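Local coordinates for hydrolase family protein (Deinococcus radiodurans R1, PDB 3CNH), which probably acts as a phosphatase of the haloacid dehalogenase-like hydrolase superfamily, at residues 13-18 and 90-95; 102-107 and 125-130; 166-171 and 181-186; 37-42 and 62-67. One frame throughout, in Å; residues are numbered along the deposited sequence.

Contact 1 of 4, residues 13-18 and 90-95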
# COMPACT_ATOMS: atom_id res chain seq x y z
N GLY A 13 5.83 1.44 -2.66
CA GLY A 13 6.44 2.04 -3.84
C GLY A 13 6.39 3.54 -3.90
O GLY A 13 6.87 4.16 -4.86
N VAL A 14 5.83 4.12 -2.84
CA VAL A 14 5.69 5.58 -2.73
C VAL A 14 6.32 6.06 -1.43
O VAL A 14 7.43 6.64 -1.42
CB VAL A 14 4.22 6.00 -2.88
CG1 VAL A 14 4.01 7.50 -2.69
CG2 VAL A 14 3.69 5.61 -4.28
N LEU A 15 5.64 5.77 -0.33
CA LEU A 15 6.12 6.17 1.00
C LEU A 15 7.16 5.20 1.56
O LEU A 15 8.11 5.57 2.25
CB LEU A 15 4.94 6.25 1.98
CG LEU A 15 3.93 7.37 1.66
CD1 LEU A 15 2.67 7.22 2.52
CD2 LEU A 15 4.59 8.74 1.82
N LEU A 16 6.93 3.94 1.27
CA LEU A 16 7.79 2.83 1.68
C LEU A 16 8.02 1.93 0.51
O LEU A 16 7.39 2.06 -0.53
CB LEU A 16 7.11 2.01 2.79
CG LEU A 16 6.60 2.72 4.07
CD1 LEU A 16 5.84 1.72 4.98
CD2 LEU A 16 7.71 3.44 4.81
N THR A 17 8.93 0.99 0.71
CA THR A 17 9.11 -0.08 -0.28
C THR A 17 7.82 -0.90 -0.28
O THR A 17 6.98 -0.78 0.60
CB THR A 17 10.28 -1.02 0.09
OG1 THR A 17 10.07 -1.54 1.41
CG2 THR A 17 11.59 -0.29 0.02
N ASN A 18 7.64 -1.74 -1.29
CA ASN A 18 6.52 -2.69 -1.25
C ASN A 18 6.72 -3.61 -0.05
O ASN A 18 7.82 -3.74 0.45
CB ASN A 18 6.44 -3.49 -2.52
CG ASN A 18 6.00 -2.64 -3.68
OD1 ASN A 18 5.09 -1.84 -3.54
ND2 ASN A 18 6.69 -2.75 -4.80
N GLU A 90 12.94 10.35 0.78
CA GLU A 90 12.60 11.64 0.18
C GLU A 90 11.09 11.84 0.03
O GLU A 90 10.57 12.95 0.27
CB GLU A 90 13.31 11.85 -1.17
CG GLU A 90 14.83 11.79 -1.12
CD GLU A 90 15.47 11.80 -2.52
OE1 GLU A 90 14.76 11.54 -3.53
OE2 GLU A 90 16.69 12.06 -2.61
N VAL A 91 10.40 10.79 -0.36
CA VAL A 91 8.93 10.88 -0.54
C VAL A 91 8.26 11.00 0.82
O VAL A 91 7.31 11.77 1.04
CB VAL A 91 8.36 9.77 -1.40
CG1 VAL A 91 6.85 9.89 -1.41
CG2 VAL A 91 8.93 9.88 -2.80
N LEU A 92 8.77 10.24 1.76
CA LEU A 92 8.30 10.34 3.16
C LEU A 92 8.38 11.71 3.68
O LEU A 92 7.46 12.24 4.30
CB LEU A 92 9.14 9.51 4.13
CG LEU A 92 8.65 8.09 4.23
CD1 LEU A 92 9.62 7.23 4.98
CD2 LEU A 92 7.29 8.08 4.92
N ALA A 93 9.53 12.32 3.45
CA ALA A 93 9.77 13.66 3.94
C ALA A 93 8.79 14.65 3.32
O ALA A 93 8.30 15.57 3.97
CB ALA A 93 11.23 14.11 3.66
N LEU A 94 8.50 14.45 2.05
CA LEU A 94 7.56 15.33 1.32
C LEU A 94 6.17 15.21 1.94
O LEU A 94 5.46 16.19 2.22
CB LEU A 94 7.49 14.94 -0.16
CG LEU A 94 6.41 15.59 -1.02
CD1 LEU A 94 6.51 17.10 -1.05
CD2 LEU A 94 6.43 15.00 -2.46
N ALA A 95 5.79 13.96 2.13
CA ALA A 95 4.44 13.66 2.67
C ALA A 95 4.32 14.24 4.08
O ALA A 95 3.32 14.84 4.44
CB ALA A 95 4.14 12.18 2.65
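Val14 and Val91 share a first torsion: in both, CG1 stands across the CA-CB bond from the backbone N (chi1 177° and 175°). Val14 CG1 and Val91 CG1 are thereby 3.9 Å apart, and the side chains meet at a slant. In Leu15 it is the carbonyl carbon that CG stands opposite (chi1 -66°), and the branch CD2 reaches the helix. Leu15 CD2 lies 3.6 Å from Ala95 CB and 4.1 Å from Val91 CG1. Val91 and Ala95 are one helical turn apart, so the methyl rests against two successive turns. The Leu15 side chain crosses that of Val91 at about a right angle.

The backbone of the loop also packs on the helix. Val14 O sits 3.3 Å from Val91 CB. Leu15 O faces the side chain of Leu92, but Leu92 was modelled in two conformers and the details of its contacts are doubtful. No hydrogen bond joins the two segments. Within the loop, Gly13 N donates to Leu16 O at 2.7 Å. Trp9 of strand 6-9 packs on Val14, Leu15, Val91 and Ala95 and closes this buried patch.

Asp10 and Gly12, in the same loop just ahead of segment 13-18, bind the sodium ion. An irregular loop directly after the first strand, followed by a long and mostly helical insertion, is consistent with the squiggle and flap region and the cap of the haloacid dehalogenase fold. Helix 89-98 brings the chain back to the core domain after that insertion.

Contact 2 of 4, residues 102-107 and 125-130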
# COMPACT_ATOMS: atom_id res chain seq x y z
N TYR A 102 -2.42 19.79 4.70
CA TYR A 102 -3.50 19.09 4.02
C TYR A 102 -3.97 17.90 4.75
O TYR A 102 -3.20 17.22 5.45
CB TYR A 102 -3.05 18.64 2.59
CG TYR A 102 -2.71 19.80 1.69
CD1 TYR A 102 -1.46 20.37 1.71
CD2 TYR A 102 -3.67 20.36 0.87
CE1 TYR A 102 -1.16 21.46 0.95
CE2 TYR A 102 -3.37 21.47 0.10
CZ TYR A 102 -2.12 22.01 0.14
OH TYR A 102 -1.77 23.14 -0.60
N ARG A 103 -5.26 17.63 4.57
CA ARG A 103 -5.84 16.37 5.03
C ARG A 103 -5.42 15.31 4.03
O ARG A 103 -5.61 15.44 2.83
CB ARG A 103 -7.35 16.43 5.07
CG ARG A 103 -7.91 17.34 6.16
CD ARG A 103 -9.41 17.31 6.13
NE ARG A 103 -9.96 18.16 7.18
CZ ARG A 103 -11.26 18.27 7.40
NH1 ARG A 103 -12.10 17.58 6.66
NH2 ARG A 103 -11.70 19.05 8.36
N MSE A 104 -4.86 14.24 4.57
CA MSE A 104 -4.34 13.16 3.75
C MSE A 104 -4.69 11.81 4.34
O MSE A 104 -4.80 11.63 5.54
CB MSE A 104 -2.82 13.32 3.58
CG MSE A 104 -2.42 14.75 3.26
SE MSE A 104 -0.60 14.96 2.60
CE MSE A 104 0.23 13.75 3.87
N TYR A 105 -4.83 10.85 3.44
CA TYR A 105 -5.29 9.50 3.79
C TYR A 105 -4.55 8.48 2.94
O TYR A 105 -4.05 8.82 1.88
CB TYR A 105 -6.80 9.39 3.44
CG TYR A 105 -7.66 10.51 3.98
CD1 TYR A 105 -7.82 11.68 3.27
CD2 TYR A 105 -8.30 10.40 5.19
CE1 TYR A 105 -8.58 12.73 3.79
CE2 TYR A 105 -9.08 11.41 5.71
CZ TYR A 105 -9.22 12.59 5.00
OH TYR A 105 -9.99 13.63 5.52
N SER A 106 -4.43 7.26 3.45
CA SER A 106 -3.89 6.19 2.57
C SER A 106 -5.03 5.62 1.78
O SER A 106 -6.20 5.59 2.21
CB SER A 106 -3.15 5.05 3.32
OG SER A 106 -4.05 4.07 3.82
N LEU A 107 -4.65 5.09 0.63
CA LEU A 107 -5.55 4.28 -0.21
C LEU A 107 -4.63 3.23 -0.80
O LEU A 107 -3.86 3.51 -1.72
CB LEU A 107 -6.27 5.12 -1.27
CG LEU A 107 -7.37 4.37 -2.00
CD1 LEU A 107 -8.56 4.09 -1.06
CD2 LEU A 107 -7.89 5.09 -3.25
N GLY A 125 0.88 7.36 10.61
CA GLY A 125 -0.27 7.98 11.24
C GLY A 125 -0.02 9.40 11.69
O GLY A 125 -0.95 10.11 12.05
N GLU A 126 1.22 9.84 11.64
CA GLU A 126 1.50 11.20 12.04
C GLU A 126 1.00 12.16 10.99
O GLU A 126 0.63 13.29 11.28
CB GLU A 126 3.00 11.40 12.28
CG GLU A 126 3.44 10.56 13.47
CD GLU A 126 4.95 10.58 13.72
OE1 GLU A 126 5.66 11.43 13.14
OE2 GLU A 126 5.41 9.73 14.52
N PHE A 127 0.92 11.67 9.75
CA PHE A 127 0.54 12.55 8.63
C PHE A 127 -0.63 12.05 7.78
O PHE A 127 -1.14 12.79 6.93
CB PHE A 127 1.76 12.91 7.77
CG PHE A 127 2.45 11.73 7.15
CD1 PHE A 127 2.06 11.27 5.91
CD2 PHE A 127 3.49 11.09 7.79
CE1 PHE A 127 2.71 10.18 5.33
CE2 PHE A 127 4.14 10.02 7.22
CZ PHE A 127 3.74 9.56 5.99
N LEU A 128 -1.05 10.81 8.02
CA LEU A 128 -2.22 10.25 7.35
C LEU A 128 -3.29 10.07 8.42
O LEU A 128 -3.07 9.39 9.44
CB LEU A 128 -1.92 8.93 6.62
CG LEU A 128 -0.81 9.02 5.57
CD1 LEU A 128 -0.48 7.63 4.96
CD2 LEU A 128 -1.15 10.09 4.52
N LEU A 129 -4.46 10.61 8.12
CA LEU A 129 -5.59 10.69 9.07
C LEU A 129 -6.40 9.42 9.16
O LEU A 129 -7.08 9.16 10.14
CB LEU A 129 -6.48 11.91 8.73
CG LEU A 129 -5.73 13.24 8.62
CD1 LEU A 129 -6.71 14.25 8.10
CD2 LEU A 129 -5.09 13.65 9.96
N ALA A 130 -6.37 8.64 8.10
CA ALA A 130 -7.06 7.36 8.05
C ALA A 130 -6.41 6.52 6.98
O ALA A 130 -5.76 7.05 6.08
CB ALA A 130 -8.55 7.48 7.84
O HOH W 1 -3.17 14.84 6.98
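Met104 and Ser106 on strand 103-108 make the two backbone hydrogen bonds to the irregular segment 125-130. Leu129 N donates to Met104 O at 2.8 Å in an almost straight line (179° at the hydrogen). Ser106 N donates to Ala130 O at 3.0 Å, in the carbonyl plane. The short runs 103-106 and 127-130, taken end to end, are 66° apart. Leu128 CA and Tyr105 CA add C-H...O contacts to the same two oxygens. Water 1 bridges the other end: it donates to Tyr102 O and Phe127 O and accepts a weak bond from Met104 N.

Met104 is a selenomethionine. Its chain bends at the last torsion (chi3 -43°), which brings Met104 CE to the edge of the Phe127 ring, 3.7 Å from Phe127 CD1. Met104 CE also lies 3.5 Å from Phe127 O. Leu128 reaches two residues with its two methyls. Leu128 CD2 is 3.8 Å from Met104 CB, and Leu128 CD1 is 4.1 Å from Ser106 CB. Leu129 CD1 lies 3.8 Å from Arg103 CB. Ala130 CB comes in the plane of the Tyr105 ring, at its edge, 4.0 Å from Tyr105 CD2. The hydroxyl of Ser106 bonds to Asn108.

Segment 125-130 comes after helix 112-122 and leads into strand 131-133. That strand and strand 6-9 flank strand 103-108 in the parallel sheet. Tyr105 makes backbone bonds with Leu7 and Trp9. Phe127 also packs on Leu92, Ala95 and Arg96, and Met104 on Leu98, so helix 89-98 lies against this part of the sheet.

Contact 3 of 4, residues 166-171 and 181-186. With NA (sodium ion), chain C.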
# COMPACT_ATOMS: atom_id res chain seq x y z
N ASP A 166 2.28 4.72 -7.61
CA ASP A 166 3.43 4.51 -8.50
C ASP A 166 3.08 3.78 -9.77
O ASP A 166 3.89 3.72 -10.67
CB ASP A 166 4.65 3.85 -7.86
CG ASP A 166 4.40 2.48 -7.35
OD1 ASP A 166 3.27 2.19 -6.93
OD2 ASP A 166 5.36 1.71 -7.29
N ARG A 167 1.86 3.23 -9.81
CA ARG A 167 1.42 2.46 -10.98
C ARG A 167 0.45 3.27 -11.84
O ARG A 167 -0.59 3.71 -11.37
CB ARG A 167 0.76 1.15 -10.54
CG ARG A 167 1.66 0.28 -9.69
CD ARG A 167 0.98 -1.04 -9.28
NE ARG A 167 1.63 -1.68 -8.13
CZ ARG A 167 2.37 -2.78 -8.23
NH1 ARG A 167 2.54 -3.37 -9.39
NH2 ARG A 167 2.93 -3.29 -7.14
N LEU A 168 0.76 3.34 -13.13
CA LEU A 168 -0.06 4.05 -14.10
C LEU A 168 -1.49 3.51 -14.10
O LEU A 168 -2.43 4.28 -14.19
CB LEU A 168 0.52 3.95 -15.50
CG LEU A 168 -0.27 4.67 -16.59
CD1 LEU A 168 -0.34 6.19 -16.38
CD2 LEU A 168 0.38 4.28 -17.92
N GLN A 169 -1.65 2.19 -14.04
CA GLN A 169 -3.01 1.63 -14.05
C GLN A 169 -3.86 2.19 -12.92
O GLN A 169 -5.07 2.45 -13.09
CB GLN A 169 -2.96 0.10 -13.99
CG GLN A 169 -4.31 -0.62 -14.09
CD GLN A 169 -4.12 -2.14 -14.10
OE1 GLN A 169 -2.98 -2.62 -14.09
NE2 GLN A 169 -5.23 -2.91 -14.10
N ASN A 170 -3.23 2.40 -11.77
CA ASN A 170 -3.93 2.95 -10.58
C ASN A 170 -4.23 4.44 -10.76
O ASN A 170 -5.30 4.93 -10.37
CB ASN A 170 -3.19 2.68 -9.28
CG ASN A 170 -3.38 1.26 -8.81
OD1 ASN A 170 -4.44 0.70 -9.01
ND2 ASN A 170 -2.41 0.72 -8.12
N VAL A 171 -3.29 5.16 -11.36
CA VAL A 171 -3.48 6.57 -11.65
C VAL A 171 -4.65 6.77 -12.61
O VAL A 171 -5.55 7.63 -12.43
CB VAL A 171 -2.16 7.22 -12.21
CG1 VAL A 171 -2.42 8.60 -12.79
CG2 VAL A 171 -1.10 7.20 -11.09
N ALA A 181 -4.91 12.80 -10.24
CA ALA A 181 -3.93 11.78 -9.88
C ALA A 181 -2.58 12.14 -10.46
O ALA A 181 -2.48 12.81 -11.49
CB ALA A 181 -4.38 10.38 -10.37
N VAL A 182 -1.57 11.78 -9.70
CA VAL A 182 -0.17 11.91 -10.12
C VAL A 182 0.57 10.61 -9.90
O VAL A 182 0.46 10.02 -8.83
CB VAL A 182 0.57 12.97 -9.29
CG1 VAL A 182 2.01 13.08 -9.79
CG2 VAL A 182 -0.14 14.34 -9.42
N GLN A 183 1.29 10.17 -10.92
CA GLN A 183 2.14 8.99 -10.81
C GLN A 183 3.44 9.35 -10.11
O GLN A 183 4.17 10.22 -10.55
CB GLN A 183 2.47 8.39 -12.16
CG GLN A 183 3.09 7.02 -12.04
CD GLN A 183 3.36 6.37 -13.38
OE1 GLN A 183 3.03 6.94 -14.43
NE2 GLN A 183 3.93 5.16 -13.37
N CYS A 184 3.72 8.70 -9.00
CA CYS A 184 4.93 8.98 -8.22
C CYS A 184 6.14 8.29 -8.82
O CYS A 184 6.17 7.04 -8.92
CB CYS A 184 4.76 8.52 -6.77
SG CYS A 184 6.24 8.84 -5.76
N VAL A 185 7.04 9.10 -9.34
CA VAL A 185 8.32 8.64 -9.90
C VAL A 185 9.43 8.97 -8.91
O VAL A 185 10.23 8.12 -8.54
CB VAL A 185 8.61 9.30 -11.24
CG1 VAL A 185 10.02 8.94 -11.72
CG2 VAL A 185 7.56 8.81 -12.26
N ASP A 186 9.46 10.22 -8.50
CA ASP A 186 10.39 10.63 -7.43
C ASP A 186 9.88 11.85 -6.69
O ASP A 186 8.94 12.51 -7.12
CB ASP A 186 11.82 10.83 -7.92
CG ASP A 186 11.94 11.90 -8.99
OD1 ASP A 186 11.68 13.09 -8.74
OD2 ASP A 186 12.37 11.54 -10.11
NA NA C . 2.31 1.03 -5.18
O HOH W 2 6.11 5.26 -10.89
O HOH W 3 3.75 -0.76 -5.58
O HOH W 4 0.58 0.55 -6.55
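The flat amide of Gln183 points NE2 at Asp166 O, which lies close to the amide plane. Gln183 NE2 donates to Asp166 O at 3.1 Å and stands above the carbonyl plane, 47° out of it. Gln183 OE1 lies 4.0 Å from Leu168 CD1. The guanidinium of Arg167 has water 4 at its edge, in plane, and Arg167 NE donates to it at 2.9 Å. That water also binds the sodium ion. Asp166 OD1 binds the ion directly at 2.3 Å, with Asp10 and Gly12 as further protein ligands. This ion probably occupies the place of the magnesium of related phosphatases.

The two segments belong to the beta-alpha-beta unit of strand 161-165, helix 168-176 and strand 180-183. Helix and strand meet through Val171: Val171 CG1 lies 3.6 Å from Ala181 CB, and Val171 CG2 3.7 Å from Gln183 CA. An alanine in place of Gln183 removes the amide, and would probably leave Asp166 O with water 2 as its remaining partner here and open a gap beside Leu168. Water 2 donates to Asp166 O and to Cys184 O, 2.7 Å from each.

Contact 4 of 4, residues 37-42 and 62-67; sequences DDFTER and EQVVFY
Gln63 O accepts a hydrogen bond of 2.8 Å from Arg42 NH1. The pair ties helix 36-51 to the C-terminal end of helix 57-64, in a helical insertion consistent with the cap of the haloacid dehalogenase fold. Val64 comes next and packs both ways. Val64 CG1 lies 3.5 Å from Phe39 CE1, and Val64 CG2 lies 3.6 Å from Arg42 O. Val65 is where the chain leaves the helix, and its CG2 comes to the edge of the Phe39 ring. Phe66 is the centre of an inverse gamma turn.

Tyr67 has CG between its backbone N and carbonyl carbon (chi1 56°), and its ring lies against the extended side chain of Arg42. The Arg42 guanidinium rests flat on one face of the Tyr67 ring, their centres 3.7 Å apart and planes at 6°, a stacked cation-pi pair. Arg42 CD lies over the same face, 3.4 Å from Tyr67 CE2, and makes a CH-pi contact. Arg70 makes another cation-pi contact with this ring. An alanine in place of Arg42 would probably leave Gln63 O without this donor and uncover the Tyr67 face. Asp38 was modelled in two conformers, so its salt bridge to Arg42 is doubtful as a lasting bond. In one conformer Arg42 NE lies 3.0 Å from Asp38 OD1, reaching it from above the carboxylate plane.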
# COMPACT_ATOMS: atom_id res chain seq x y z
N ASP A 37 9.11 -22.56 -6.85
CA ASP A 37 7.96 -22.75 -7.75
C ASP A 37 6.65 -23.02 -6.98
O ASP A 37 5.61 -22.40 -7.25
CB ASP A 37 8.18 -23.90 -8.72
CG ASP A 37 9.12 -23.54 -9.86
OD1 ASP A 37 9.41 -22.34 -10.06
OD2 ASP A 37 9.54 -24.49 -10.55
N ASP A 38 6.76 -23.90 -6.00
CA ASP A 38 5.60 -24.30 -5.19
C ASP A 38 5.15 -23.09 -4.37
O ASP A 38 3.97 -22.78 -4.28
CB ASP A 38 5.95 -25.50 -4.28
CG ASP A 38 4.72 -26.25 -3.76
OD1 ASP A 38 3.58 -25.98 -4.21
OD2 ASP A 38 4.90 -27.18 -2.93
N PHE A 39 6.12 -22.38 -3.80
CA PHE A 39 5.84 -21.19 -2.98
C PHE A 39 5.12 -20.13 -3.79
O PHE A 39 4.11 -19.57 -3.36
CB PHE A 39 7.15 -20.65 -2.36
CG PHE A 39 7.03 -19.28 -1.74
CD1 PHE A 39 6.42 -19.11 -0.51
CD2 PHE A 39 7.60 -18.19 -2.34
CE1 PHE A 39 6.33 -17.88 0.09
CE2 PHE A 39 7.51 -16.96 -1.74
CZ PHE A 39 6.87 -16.81 -0.52
N THR A 40 5.64 -19.86 -4.97
CA THR A 40 5.08 -18.83 -5.84
C THR A 40 3.65 -19.17 -6.27
O THR A 40 2.78 -18.30 -6.25
CB THR A 40 5.95 -18.56 -7.08
OG1 THR A 40 7.16 -17.95 -6.63
CG2 THR A 40 5.26 -17.58 -8.05
N GLU A 41 3.44 -20.41 -6.60
CA GLU A 41 2.12 -20.86 -7.07
C GLU A 41 1.10 -20.76 -5.92
O GLU A 41 -0.03 -20.28 -6.08
CB GLU A 41 2.17 -22.24 -7.73
CG GLU A 41 0.89 -22.50 -8.46
CD GLU A 41 0.37 -21.23 -9.16
OE1 GLU A 41 -0.74 -20.73 -8.79
OE2 GLU A 41 1.10 -20.68 -10.03
N ARG A 42 1.53 -21.19 -4.75
CA ARG A 42 0.66 -21.13 -3.56
C ARG A 42 0.32 -19.72 -3.14
O ARG A 42 -0.80 -19.38 -2.78
CB ARG A 42 1.24 -21.95 -2.41
CG ARG A 42 1.18 -23.44 -2.70
CD ARG A 42 1.95 -24.27 -1.68
NE ARG A 42 1.71 -25.69 -1.86
CZ ARG A 42 0.75 -26.36 -1.21
NH1 ARG A 42 -0.02 -25.70 -0.36
NH2 ARG A 42 0.55 -27.64 -1.40
N GLU A 62 -0.16 -21.05 6.43
CA GLU A 62 -0.47 -22.48 6.49
C GLU A 62 -0.45 -23.06 5.09
O GLU A 62 0.04 -24.16 4.84
CB GLU A 62 -1.85 -22.72 7.13
CG GLU A 62 -2.35 -24.17 7.02
CD GLU A 62 -1.45 -25.15 7.70
OE1 GLU A 62 -0.57 -24.74 8.49
OE2 GLU A 62 -1.64 -26.36 7.45
N GLN A 63 -0.99 -22.30 4.16
CA GLN A 63 -1.08 -22.79 2.77
C GLN A 63 0.17 -22.56 1.95
O GLN A 63 0.53 -23.38 1.09
CB GLN A 63 -2.24 -22.15 2.02
CG GLN A 63 -3.60 -22.43 2.64
CD GLN A 63 -4.74 -22.03 1.73
OE1 GLN A 63 -4.52 -21.58 0.60
NE2 GLN A 63 -5.97 -22.22 2.21
N VAL A 64 0.82 -21.45 2.23
CA VAL A 64 1.93 -20.99 1.39
C VAL A 64 3.30 -21.49 1.81
O VAL A 64 4.20 -21.68 0.98
CB VAL A 64 1.87 -19.47 1.22
CG1 VAL A 64 3.07 -18.96 0.46
CG2 VAL A 64 0.58 -19.06 0.51
N VAL A 65 3.43 -21.74 3.12
CA VAL A 65 4.69 -22.17 3.72
C VAL A 65 4.65 -23.42 4.56
O VAL A 65 5.43 -24.34 4.33
CB VAL A 65 5.32 -21.02 4.57
CG1 VAL A 65 6.65 -21.46 5.16
CG2 VAL A 65 5.52 -19.77 3.72
N PHE A 66 3.71 -23.47 5.49
CA PHE A 66 3.65 -24.55 6.48
C PHE A 66 2.72 -25.69 6.11
O PHE A 66 2.01 -26.24 6.94
CB PHE A 66 3.35 -23.97 7.86
CG PHE A 66 4.40 -22.98 8.32
CD1 PHE A 66 5.57 -23.42 8.90
CD2 PHE A 66 4.22 -21.63 8.09
CE1 PHE A 66 6.54 -22.51 9.29
CE2 PHE A 66 5.18 -20.71 8.48
CZ PHE A 66 6.35 -21.16 9.07
N TYR A 67 2.84 -26.10 4.85
CA TYR A 67 2.05 -27.22 4.29
C TYR A 67 2.85 -28.50 4.37
O TYR A 67 2.41 -29.61 4.00
CB TYR A 67 1.60 -26.96 2.84
CG TYR A 67 2.72 -26.66 1.88
CD1 TYR A 67 3.36 -27.67 1.18
CD2 TYR A 67 3.13 -25.34 1.67
CE1 TYR A 67 4.40 -27.38 0.32
CE2 TYR A 67 4.16 -25.06 0.81
CZ TYR A 67 4.78 -26.08 0.14
OH TYR A 67 5.81 -25.77 -0.70

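In the fold
Contacts 1, 2 and 3 lie in the core domain, and contact 4 in the helical insertion, the probable cap. Contact 4 is nested along the chain inside the loop closed by contact 1, yet their centres are 30 Å apart. Contacts 2 and 3 follow contact 1 in the sequence. Contact 1 touches both: Ala95 meets Phe127 of contact 2, and Val14 meets Cys184 of contact 3. Contacts 2 and 3 do not touch, with centres 18 Å apart, but both reach the five-stranded parallel sheet. The sodium ion is bound in contact 3, through Asp166, and lies close to Val14 of contact 1. The insertion thus leaves the core beside the metal site, and its two ends meet at contact 1.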